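PDB 1NM2: malonyl CoA:acyl carrier protein malonyltransferase from Streptomyces coelicolor, which probably transfers the malonyl group from malonyl-CoA to holo acyl carrier protein, supplying malonyl-ACP for fatty acid biosynthesis. Local coordinates for residues A209-A214 / L248-A253. Sequence-based numbering, arbitrary orientation.
Sequences AVDKLA and LVGQVA
Val210 and Val249 both hold CG1 trans to the backbone N (chi1 175° and 179°), and these two methyls meet at 4.1 Å. The same rotamer of Val210 puts CG2 trans to the carbonyl carbon, where it faces the end of the other segment. Val210 CG2 packs there against Val252 CG2 at 3.5 Å and Ala253 CB at 3.9 Å. Val249 CG1 settles over the backbone turn of helix 207-217, 3.7 Å from Val210 O and 4.0 Å from Ala214 CB. That carbonyl is already bonded to Ala214 N within its own helix. Leu213 and Val249 run antiparallel alongside each other, and Leu213 CD2 lies 3.7 Å from Val249 CA and 3.6 Å from Val252 CG1. Val252 turns CG1 to Leu213 and CG2 to Val210 and Ala209. With alanine at Val210, both methyls go, which is likely to open a gap beside Val252 CG2 and Ala253 CB and leave Val249 CG1 with less to pack on. Helix 113-132 packs on the same side chains, with Leu119 on Leu213 and Met127 on Val252. The contact joins helix 207-217 to the last part of helix 241-251 and the residues that follow, Val252 and Ala253. Side chain meets side chain through aliphatic carbon alone, so close packing rather than charge joins the two segments.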
loop_
_atom_site.group_PDB
_atom_site.type_symbol
_atom_site.label_atom_id
_atom_site.label_comp_id
_atom_site.label_asym_id
_atom_site.label_seq_id
_atom_site.Cartn_x
_atom_site.Cartn_y
_atom_site.Cartn_z
ATOM N N ALA A 209 12.937 -11.590 -4.026
ATOM C CA ALA A 209 12.314 -10.996 -2.844
ATOM C C ALA A 209 11.228 -11.947 -2.320
ATOM O O ALA A 209 10.960 -12.002 -1.120
ATOM C CB ALA A 209 11.711 -9.627 -3.188
ATOM N N VAL A 210 10.604 -12.696 -3.225
ATOM C CA VAL A 210 9.574 -13.658 -2.835
ATOM C C VAL A 210 10.219 -14.736 -1.967
ATOM O O VAL A 210 9.689 -15.107 -0.915
ATOM C CB VAL A 210 8.931 -14.341 -4.069
ATOM C CG1 VAL A 210 7.954 -15.426 -3.617
ATOM C CG2 VAL A 210 8.214 -13.308 -4.927
ATOM N N ASP A 211 11.369 -15.237 -2.410
ATOM C CA ASP A 211 12.072 -16.276 -1.665
ATOM C C ASP A 211 12.391 -15.798 -0.249
ATOM O O ASP A 211 12.111 -16.497 0.726
ATOM C CB ASP A 211 13.371 -16.674 -2.372
ATOM C CG ASP A 211 13.145 -17.149 -3.799
ATOM O OD1 ASP A 211 12.112 -17.804 -4.070
ATOM O OD2 ASP A 211 14.019 -16.879 -4.651
ATOM N N LYS A 212 12.965 -14.603 -0.139
ATOM C CA LYS A 212 13.319 -14.043 1.160
ATOM C C LYS A 212 12.092 -13.743 2.018
ATOM O O LYS A 212 12.089 -14.011 3.220
ATOM C CB LYS A 212 14.140 -12.761 0.977
ATOM C CG LYS A 212 15.460 -12.956 0.251
ATOM C CD LYS A 212 16.153 -11.617 0.015
ATOM C CE LYS A 212 17.460 -11.772 -0.749
ATOM N NZ LYS A 212 18.465 -12.566 0.014
ATOM N N LEU A 213 11.050 -13.185 1.405
ATOM C CA LEU A 213 9.837 -12.858 2.142
ATOM C C LEU A 213 9.116 -14.123 2.609
ATOM O O LEU A 213 8.492 -14.130 3.673
ATOM C CB LEU A 213 8.905 -12.004 1.281
ATOM C CG LEU A 213 7.688 -11.419 2.002
ATOM C CD1 LEU A 213 8.137 -10.618 3.218
ATOM C CD2 LEU A 213 6.899 -10.544 1.037
ATOM N N ALA A 214 9.198 -15.188 1.813
ATOM C CA ALA A 214 8.571 -16.460 2.173
ATOM C C ALA A 214 9.229 -17.032 3.429
ATOM O O ALA A 214 8.559 -17.659 4.251
ATOM C CB ALA A 214 8.690 -17.459 1.028
ATOM N N LEU A 248 0.201 -12.106 -0.027
ATOM C CA LEU A 248 1.074 -11.000 0.373
ATOM C C LEU A 248 2.509 -11.271 -0.080
ATOM O O LEU A 248 3.175 -10.397 -0.633
ATOM C CB LEU A 248 1.077 -10.828 1.900
ATOM C CG LEU A 248 -0.149 -10.274 2.630
ATOM C CD1 LEU A 248 0.055 -10.416 4.137
ATOM C CD2 LEU A 248 -0.357 -8.808 2.258
ATOM N N VAL A 249 2.980 -12.488 0.165
ATOM C CA VAL A 249 4.340 -12.866 -0.201
ATOM C C VAL A 249 4.561 -12.820 -1.712
ATOM O O VAL A 249 5.595 -12.343 -2.181
ATOM C CB VAL A 249 4.676 -14.280 0.312
ATOM C CG1 VAL A 249 6.096 -14.663 -0.091
ATOM C CG2 VAL A 249 4.524 -14.331 1.829
ATOM N N GLY A 250 3.582 -13.311 -2.464
ATOM C CA GLY A 250 3.687 -13.320 -3.913
ATOM C C GLY A 250 3.493 -11.965 -4.569
ATOM O O GLY A 250 4.084 -11.706 -5.617
ATOM N N GLN A 251 2.684 -11.099 -3.956
ATOM C CA GLN A 251 2.403 -9.773 -4.506
ATOM C C GLN A 251 3.610 -8.879 -4.765
ATOM O O GLN A 251 3.520 -7.952 -5.568
ATOM C CB GLN A 251 1.414 -8.997 -3.614
ATOM C CG GLN A 251 -0.062 -9.209 -3.959
ATOM C CD GLN A 251 -0.364 -8.961 -5.430
ATOM O OE1 GLN A 251 -0.261 -7.830 -5.932
ATOM N NE2 GLN A 251 -0.731 -10.020 -6.132
ATOM N N VAL A 252 4.732 -9.129 -4.099
ATOM C CA VAL A 252 5.901 -8.284 -4.333
ATOM C C VAL A 252 6.353 -8.426 -5.785
ATOM O O VAL A 252 7.044 -7.549 -6.315
ATOM C CB VAL A 252 7.088 -8.642 -3.395
ATOM C CG1 VAL A 252 6.650 -8.544 -1.933
ATOM C CG2 VAL A 252 7.619 -10.026 -3.719
ATOM N N ALA A 253 5.951 -9.521 -6.430
ATOM C CA ALA A 253 6.332 -9.764 -7.822
ATOM C C ALA A 253 5.157 -9.819 -8.802
ATOM O O ALA A 253 5.329 -10.167 -9.977
ATOM C CB ALA A 253 7.144 -11.053 -7.916
#